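Esterase (PDB 4RGY) is a low-temperature-active alkaline esterase of the alpha/beta-hydrolase clan, hydrolysing ester bonds. Local coordinates at residues A[138-143]-A[196-201]; A[147-152]-A[255-260]. One frame throughout, in Å; residues are numbered along the deposited sequence.

How the contacts relate
Following the chain from the N terminus, residues 138-143 come first, in the loop that leaves helix 127-138, and strand 145-149 then carries the chain into residues 147-152. Contact 1 closes its loop when the end of helix 191-200 returns to residues 138-143, after 52 intervening residues. Contact 2 closes much later, when the C-terminal helix 247-260 packs on strand 145-149, 102 residues on. The segments alternate along the sequence, so the two loops cross rather than nest. Contact 1 ties together two connections that lead into neighbouring parallel strands, whereas contact 2 packs the last helix against an inner strand of the sheet; their centres lie about 19 Å apart.

Contact 1 of 2, residues A[138-143]-A[196-201]; sequences RHPERF and ERMAQS
Pro140 and Met198 mark the closest approach of the two backbones, their CA atoms 8.7 Å apart, where the loop 138-143 passes the end of helix 191-200. The loop belongs to a beta-alpha-beta crossover of the alpha/beta-hydrolase fold: it brings the chain from helix 127-138 into strand 145-149, while residues 196-201 come shortly before the next strand of the sheet, 207-213. No hydrogen bond joins the segments, and the contact is partly buried.

Its apolar half is the methyl of Met198 against the proline ring. Met198 sets out with CG anti to the backbone N (chi1 -171°) and then bends at both later torsions, so that CE arrives beside Pro140 and lies 4.1 Å from Pro140 CB; the CG of the same ring is just as near. The two side chains slide past one another in opposite directions. Val205, Leu234 and Met137 also pack on Met198, and Pro206 on Pro140.

In the outer half two arginines come side by side. Arg138 starts away from the helix, but its chain folds back until CD is 4.2 Å from Arg197 NH1, approaching that guanidinium obliquely. The like charges come near, Arg138 NE being 4.8 Å from Arg197 NH1. Asp188 lies by both, touching Arg197 and making a long, weak ion pair with Arg138, so its carboxylate probably offsets part of their charge.

Within the loop, His139, the first residue beyond the helical geometry, is fixed by its neighbours. Arg142 NH2, itself in a salt bridge with Glu101, sits over the centre of the imidazole, 3.4 Å above the His139 ring plane. At the ring edge His139 ND1 donates to Glu141 OE2 over 3.1 Å, close to the imidazole plane and on the syn side of the carboxylate.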
ATOM      1  N   ARG A 138      28.016  14.642  11.270  1.00 14.10           N
ATOM      2  CA  ARG A 138      27.883  15.930  10.590  1.00 14.62           C
ATOM      3  C   ARG A 138      26.922  16.826  11.353  1.00 17.55           C
ATOM      4  O   ARG A 138      27.091  18.050  11.384  1.00 18.44           O
ATOM      5  CB  ARG A 138      27.411  15.754   9.141  1.00 16.31           C
ATOM      6  CG  ARG A 138      28.440  15.124   8.211  1.00 15.75           C
ATOM      7  CD  ARG A 138      29.446  16.151   7.681  1.00 16.42           C
ATOM      8  NE  ARG A 138      28.794  17.077   6.757  1.00 16.19           N
ATOM      9  CZ  ARG A 138      28.616  16.840   5.459  1.00 14.24           C
ATOM     10  NH1 ARG A 138      29.077  15.714   4.919  1.00 16.06           N
ATOM     11  NH2 ARG A 138      27.981  17.731   4.702  1.00 16.01           N
ATOM     12  N   HIS A 139      25.913  16.217  11.969  1.00 16.64           N
ATOM     13  CA  HIS A 139      24.925  16.975  12.722  1.00 18.67           C
ATOM     14  C   HIS A 139      24.736  16.442  14.137  1.00 19.72           C
ATOM     15  O   HIS A 139      23.637  16.039  14.507  1.00 17.98           O
ATOM     16  CB  HIS A 139      23.597  16.981  11.968  1.00 18.99           C
ATOM     17  CG  HIS A 139      23.647  17.735  10.678  1.00 19.84           C
ATOM     18  ND1 HIS A 139      23.778  19.108  10.622  1.00 22.58           N
ATOM     19  CD2 HIS A 139      23.606  17.312   9.392  1.00 22.27           C
ATOM     20  CE1 HIS A 139      23.800  19.496   9.359  1.00 25.25           C
ATOM     21  NE2 HIS A 139      23.696  18.425   8.593  1.00 23.52           N
ATOM     22  N   PRO A 140      25.803  16.463  14.947  1.00 18.90           N
ATOM     23  CA  PRO A 140      25.704  15.922  16.305  1.00 18.78           C
ATOM     24  C   PRO A 140      24.716  16.708  17.161  1.00 20.27           C
ATOM     25  O   PRO A 140      24.256  16.197  18.180  1.00 22.72           O
ATOM     26  CB  PRO A 140      27.130  16.079  16.843  1.00 20.52           C
ATOM     27  CG  PRO A 140      27.707  17.189  16.064  1.00 21.12           C
ATOM     28  CD  PRO A 140      27.128  17.057  14.688  1.00 19.53           C
ATOM     29  N   GLU A 141      24.390  17.926  16.741  1.00 20.57           N
ATOM     30  CA  GLU A 141      23.429  18.748  17.464  1.00 21.95           C
ATOM     31  C   GLU A 141      21.978  18.311  17.218  1.00 21.97           C
ATOM     32  O   GLU A 141      21.069  18.772  17.910  1.00 22.95           O
ATOM     33  CB  GLU A 141      23.608  20.230  17.112  1.00 23.18           C
ATOM     34  CG  GLU A 141      23.061  20.656  15.744  1.00 26.54           C
ATOM     35  CD  GLU A 141      23.968  20.298  14.563  1.00 26.38           C
ATOM     36  OE1 GLU A 141      25.110  19.833  14.784  1.00 25.02           O
ATOM     37  OE2 GLU A 141      23.539  20.505  13.401  1.00 30.14           O
ATOM     38  N   ARG A 142      21.764  17.426  16.241  1.00 19.56           N
ATOM     39  CA  ARG A 142      20.409  16.974  15.885  1.00 18.63           C
ATOM     40  C   ARG A 142      20.062  15.548  16.328  1.00 17.99           C
ATOM     41  O   ARG A 142      18.888  15.164  16.322  1.00 18.67           O
ATOM     42  CB  ARG A 142      20.199  17.073  14.375  1.00 18.85           C
ATOM     43  CG  ARG A 142      20.388  18.461  13.814  1.00 22.27           C
ATOM     44  CD  ARG A 142      20.116  18.469  12.315  1.00 22.37           C
ATOM     45  NE  ARG A 142      20.422  19.767  11.728  1.00 25.54           N
ATOM     46  CZ  ARG A 142      20.521  19.992  10.422  1.00 27.92           C
ATOM     47  NH1 ARG A 142      20.807  21.209   9.977  1.00 29.49           N
ATOM     48  NH2 ARG A 142      20.345  19.000   9.561  1.00 26.42           N
ATOM     49  N   PHE A 143      21.067  14.768  16.711  1.00 18.03           N
ATOM     50  CA  PHE A 143      20.862  13.360  17.042  1.00 17.76           C
ATOM     51  C   PHE A 143      21.422  13.000  18.404  1.00 17.43           C
ATOM     52  O   PHE A 143      22.584  13.256  18.698  1.00 18.96           O
ATOM     53  CB  PHE A 143      21.483  12.453  15.973  1.00 16.69           C
ATOM     54  CG  PHE A 143      20.859  12.615  14.625  1.00 16.97           C
ATOM     55  CD1 PHE A 143      19.687  11.936  14.315  1.00 16.25           C
ATOM     56  CD2 PHE A 143      21.411  13.467  13.679  1.00 17.86           C
ATOM     57  CE1 PHE A 143      19.080  12.089  13.072  1.00 18.22           C
ATOM     58  CE2 PHE A 143      20.811  13.627  12.435  1.00 17.46           C
ATOM     59  CZ  PHE A 143      19.636  12.938  12.133  1.00 17.20           C
ATOM     60  N   GLU A 196      37.599  12.144  13.391  1.00 12.43           N
ATOM     61  CA  GLU A 196      38.648  13.033  13.899  1.00 14.60           C
ATOM     62  C   GLU A 196      38.089  14.376  14.370  1.00 15.59           C
ATOM     63  O   GLU A 196      38.536  14.933  15.377  1.00 16.24           O
ATOM     64  CB  GLU A 196      39.765  13.236  12.864  1.00 15.18           C
ATOM     65  CG  GLU A 196      40.543  11.964  12.553  1.00 16.56           C
ATOM     66  CD  GLU A 196      41.877  12.234  11.895  1.00 24.85           C
ATOM     67  OE1 GLU A 196      42.658  13.043  12.438  1.00 26.96           O
ATOM     68  OE2 GLU A 196      42.139  11.639  10.829  1.00 27.05           O
ATOM     69  N   ARG A 197      37.109  14.911  13.644  1.00 14.78           N
ATOM     70  CA  ARG A 197      36.456  16.138  14.089  1.00 15.89           C
ATOM     71  C   ARG A 197      35.783  15.922  15.436  1.00 16.29           C
ATOM     72  O   ARG A 197      35.931  16.730  16.357  1.00 17.04           O
ATOM     73  CB  ARG A 197      35.383  16.595  13.101  1.00 16.70           C
ATOM     74  CG  ARG A 197      35.833  16.744  11.670  1.00 16.53           C
ATOM     75  CD  ARG A 197      34.628  17.192  10.853  1.00 16.62           C
ATOM     76  NE  ARG A 197      34.938  17.337   9.441  1.00 16.56           N
ATOM     77  CZ  ARG A 197      34.111  17.861   8.539  1.00 16.96           C
ATOM     78  NH1 ARG A 197      32.905  18.276   8.901  1.00 17.98           N
ATOM     79  NH2 ARG A 197      34.491  17.946   7.276  1.00 17.82           N
ATOM     80  N   MET A 198      35.031  14.831  15.547  1.00 15.87           N
ATOM     81  CA  MET A 198      34.275  14.562  16.760  1.00 17.09           C
ATOM     82  C   MET A 198      35.165  14.371  17.983  1.00 17.99           C
ATOM     83  O   MET A 198      34.809  14.777  19.087  1.00 19.54           O
ATOM     84  CB  MET A 198      33.392  13.333  16.570  1.00 21.02           C
ATOM     85  CG  MET A 198      32.415  13.125  17.704  1.00 27.96           C
ATOM     86  SD  MET A 198      30.734  13.086  17.091  1.00 39.88           S
ATOM     87  CE  MET A 198      30.821  14.556  16.063  1.00 18.51           C
ATOM     88  N   ALA A 199      36.330  13.771  17.782  1.00 17.02           N
ATOM     89  CA  ALA A 199      37.234  13.477  18.887  1.00 20.12           C
ATOM     90  C   ALA A 199      37.754  14.754  19.547  1.00 22.87           C
ATOM     91  O   ALA A 199      38.179  14.734  20.705  1.00 24.74           O
ATOM     92  CB  ALA A 199      38.377  12.633  18.398  1.00 20.64           C
ATOM     93  N   GLN A 200      37.720  15.860  18.805  1.00 22.27           N
ATOM     94  CA  GLN A 200      38.234  17.137  19.299  1.00 24.08           C
ATOM     95  C   GLN A 200      37.110  18.104  19.653  1.00 27.52           C
ATOM     96  O   GLN A 200      37.363  19.214  20.126  1.00 30.63           O
ATOM     97  CB  GLN A 200      39.162  17.783  18.269  1.00 26.05           C
ATOM     98  CG  GLN A 200      40.358  16.937  17.905  1.00 24.75           C
ATOM     99  CD  GLN A 200      41.509  17.749  17.332  1.00 27.12           C
ATOM    100  OE1 GLN A 200      41.567  18.973  17.483  1.00 30.56           O
ATOM    101  NE2 GLN A 200      42.435  17.068  16.671  1.00 26.05           N
ATOM    102  N   SER A 201      35.872  17.681  19.426  1.00 25.17           N
ATOM    103  CA  SER A 201      34.719  18.541  19.660  1.00 29.33           C
ATOM    104  C   SER A 201      34.506  18.799  21.145  1.00 30.41           C
ATOM    105  O   SER A 201      34.655  17.899  21.969  1.00 30.91           O
ATOM    106  CB  SER A 201      33.459  17.912  19.056  1.00 29.49           C
ATOM    107  OG  SER A 201      32.290  18.638  19.413  1.00 34.65           O
TER

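Contact 2 of 2, residues A[147-152]-A[255-260]; sequences ASLSGA and QRVLAW
Ala147 CB meets both Val257 and Trp260, planting strand 145-149 of the alpha/beta-hydrolase sheet against the C-terminal helix 247-260. The segment axes run almost antiparallel (170°), 10.2 Å apart at their closest, and the methyl of Ala147 points at the helix, where these two side chains receive it.

Val257 divides its two branches between two strand residues. With chi1 at 168°, CG1 stands anti to the backbone N and reaches Ala147 CB at 3.8 Å, while CG2, beside that N, turns to Leu149 and lies 4.3 Å from its CD1. Trp260, about one helical turn further on, also has CG anti to its backbone N (chi1 163°). This swings the indole down toward the strand, and CZ3 of its six-membered ring comes within 4.1 Å of Ala147 CB, the methyl approaching the ring obliquely. The indole has further company: Tyr209 meets it with the ring planes at about 60°, and Lys207 makes a cation-pi contact.

Across the two segments the contact is wholly apolar and buried, with Ala147 and Leu149 facing the helix and Ser148 turned away from it. Strand 145-149 lies between two parallel partners: Ala147 and Leu149 hydrogen-bond through their backbones to strand 120-125, and Ser148 to strand 207-213, whose Tyr209 also packs on Val257, while Leu258 of the helix touches Ile65 and Tyr68 of helix 65-68.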
ATOM      1  N   ALA A 147      23.592   4.805  15.059  1.00 13.88           N
ATOM      2  CA  ALA A 147      24.000   3.406  15.114  1.00 13.10           C
ATOM      3  C   ALA A 147      24.205   2.822  13.729  1.00 12.40           C
ATOM      4  O   ALA A 147      23.356   3.002  12.833  1.00 13.65           O
ATOM      5  CB  ALA A 147      22.957   2.589  15.858  1.00 13.78           C
ATOM      6  N   SER A 148      25.324   2.123  13.550  1.00 13.97           N
ATOM      7  CA  SER A 148      25.607   1.433  12.300  1.00 11.18           C
ATOM      8  C   SER A 148      25.618  -0.079  12.467  1.00 12.35           C
ATOM      9  O   SER A 148      26.295  -0.613  13.353  1.00 12.87           O
ATOM     10  CB  SER A 148      26.951   1.891  11.738  1.00 12.21           C
ATOM     11  OG  SER A 148      27.368   1.071  10.651  1.00 13.16           O
ATOM     12  N   LEU A 149      24.867  -0.769  11.609  1.00 13.34           N
ATOM     13  CA  LEU A 149      24.822  -2.231  11.606  1.00 12.23           C
ATOM     14  C   LEU A 149      25.444  -2.736  10.315  1.00 12.98           C
ATOM     15  O   LEU A 149      24.936  -2.443   9.230  1.00 12.93           O
ATOM     16  CB  LEU A 149      23.380  -2.740  11.727  1.00 14.53           C
ATOM     17  CG  LEU A 149      22.611  -2.396  13.004  1.00 12.70           C
ATOM     18  CD1 LEU A 149      22.045  -0.980  12.926  1.00 16.33           C
ATOM     19  CD2 LEU A 149      21.477  -3.387  13.225  1.00 16.78           C
ATOM     20  N   SER A 150      26.561  -3.455  10.428  1.00 13.25           N
ATOM     21  CA  SER A 150      27.265  -3.975   9.257  1.00 13.20           C
ATOM     22  C   SER A 150      27.468  -2.880   8.221  1.00 12.95           C
ATOM     23  O   SER A 150      27.135  -3.048   7.038  1.00 12.66           O
ATOM     24  CB  SER A 150      26.480  -5.139   8.652  1.00 15.25           C
ATOM     25  OG  SER A 150      26.125  -6.070   9.659  1.00 13.98           O
ATOM     26  N   GLY A 151      28.024  -1.760   8.669  1.00 11.98           N
ATOM     27  CA  GLY A 151      28.076  -0.570   7.840  1.00 12.55           C
ATOM     28  C   GLY A 151      29.170  -0.581   6.792  1.00 11.87           C
ATOM     29  O   GLY A 151      30.226  -1.198   6.977  1.00 13.84           O
ATOM     30  N   ALA A 152      28.907   0.092   5.676  1.00 12.20           N
ATOM     31  CA  ALA A 152      29.931   0.341   4.663  1.00 13.35           C
ATOM     32  C   ALA A 152      30.685   1.597   5.095  1.00 11.86           C
ATOM     33  O   ALA A 152      30.475   2.690   4.568  1.00 13.25           O
ATOM     34  CB  ALA A 152      29.282   0.536   3.292  1.00 13.73           C
ATOM     35  N   GLN A 255      17.317  -5.202  17.838  1.00 14.87           N
ATOM     36  CA  GLN A 255      16.783  -5.285  19.203  1.00 15.49           C
ATOM     37  C   GLN A 255      17.789  -4.764  20.233  1.00 14.06           C
ATOM     38  O   GLN A 255      17.413  -4.080  21.187  1.00 15.31           O
ATOM     39  CB  GLN A 255      16.377  -6.720  19.532  1.00 15.53           C
ATOM     40  CG  GLN A 255      15.221  -7.219  18.673  1.00 16.75           C
ATOM     41  CD  GLN A 255      14.987  -8.691  18.862  1.00 17.82           C
ATOM     42  OE1 GLN A 255      14.496  -9.119  19.910  1.00 19.79           O
ATOM     43  NE2 GLN A 255      15.350  -9.485  17.861  1.00 16.06           N
ATOM     44  N   ARG A 256      19.068  -5.060  20.019  1.00 14.91           N
ATOM     45  CA  ARG A 256      20.116  -4.579  20.914  1.00 17.02           C
ATOM     46  C   ARG A 256      20.288  -3.075  20.758  1.00 15.20           C
ATOM     47  O   ARG A 256      20.447  -2.352  21.738  1.00 16.35           O
ATOM     48  CB  ARG A 256      21.424  -5.314  20.641  1.00 16.45           C
ATOM     49  CG  ARG A 256      21.305  -6.827  20.807  1.00 18.80           C
ATOM     50  CD  ARG A 256      22.655  -7.507  20.653  1.00 22.90           C
ATOM     51  NE  ARG A 256      23.612  -7.020  21.641  1.00 21.36           N
ATOM     52  CZ  ARG A 256      23.722  -7.492  22.879  1.00 26.38           C
ATOM     53  NH1 ARG A 256      22.921  -8.469  23.299  1.00 28.34           N
ATOM     54  NH2 ARG A 256      24.625  -6.984  23.706  1.00 27.94           N
ATOM     55  N   VAL A 257      20.223  -2.588  19.524  1.00 14.00           N
ATOM     56  CA  VAL A 257      20.300  -1.153  19.298  1.00 14.79           C
ATOM     57  C   VAL A 257      19.143  -0.430  19.987  1.00 14.58           C
ATOM     58  O   VAL A 257      19.344   0.608  20.617  1.00 15.29           O
ATOM     59  CB  VAL A 257      20.321  -0.817  17.799  1.00 13.87           C
ATOM     60  CG1 VAL A 257      20.104   0.677  17.576  1.00 15.38           C
ATOM     61  CG2 VAL A 257      21.646  -1.269  17.180  1.00 15.73           C
ATOM     62  N   LEU A 258      17.933  -0.979  19.874  1.00 14.25           N
ATOM     63  CA  LEU A 258      16.772  -0.368  20.512  1.00 14.81           C
ATOM     64  C   LEU A 258      16.943  -0.258  22.033  1.00 14.27           C
ATOM     65  O   LEU A 258      16.614   0.767  22.618  1.00 17.24           O
ATOM     66  CB  LEU A 258      15.491  -1.128  20.157  1.00 15.22           C
ATOM     67  CG  LEU A 258      15.005  -0.987  18.708  1.00 13.82           C
ATOM     68  CD1 LEU A 258      13.886  -1.971  18.450  1.00 16.22           C
ATOM     69  CD2 LEU A 258      14.545   0.433  18.403  1.00 15.15           C
ATOM     70  N   ALA A 259      17.472  -1.304  22.660  1.00 15.27           N
ATOM     71  CA  ALA A 259      17.684  -1.296  24.110  1.00 16.32           C
ATOM     72  C   ALA A 259      18.736  -0.279  24.526  1.00 18.15           C
ATOM     73  O   ALA A 259      18.716   0.239  25.649  1.00 19.97           O
ATOM     74  CB  ALA A 259      18.075  -2.683  24.594  1.00 17.59           C
ATOM     75  N   TRP A 260      19.656  -0.008  23.609  1.00 17.01           N
ATOM     76  CA  TRP A 260      20.789   0.874  23.836  1.00 17.50           C
ATOM     77  C   TRP A 260      20.444   2.353  23.656  1.00 16.82           C
ATOM     78  O   TRP A 260      21.146   3.225  24.169  1.00 18.57           O
ATOM     79  CB  TRP A 260      21.917   0.445  22.894  1.00 16.42           C
ATOM     80  CG  TRP A 260      23.043   1.426  22.660  1.00 16.85           C
ATOM     81  CD1 TRP A 260      24.224   1.511  23.349  1.00 19.37           C
ATOM     82  CD2 TRP A 260      23.109   2.415  21.630  1.00 15.24           C
ATOM     83  NE1 TRP A 260      25.011   2.507  22.816  1.00 17.53           N
ATOM     84  CE2 TRP A 260      24.354   3.072  21.754  1.00 16.77           C
ATOM     85  CE3 TRP A 260      22.242   2.806  20.605  1.00 16.03           C
ATOM     86  CZ2 TRP A 260      24.736   4.110  20.907  1.00 17.02           C
ATOM     87  CZ3 TRP A 260      22.623   3.832  19.766  1.00 17.56           C
ATOM     88  CH2 TRP A 260      23.861   4.474  19.919  1.00 17.29           C
TER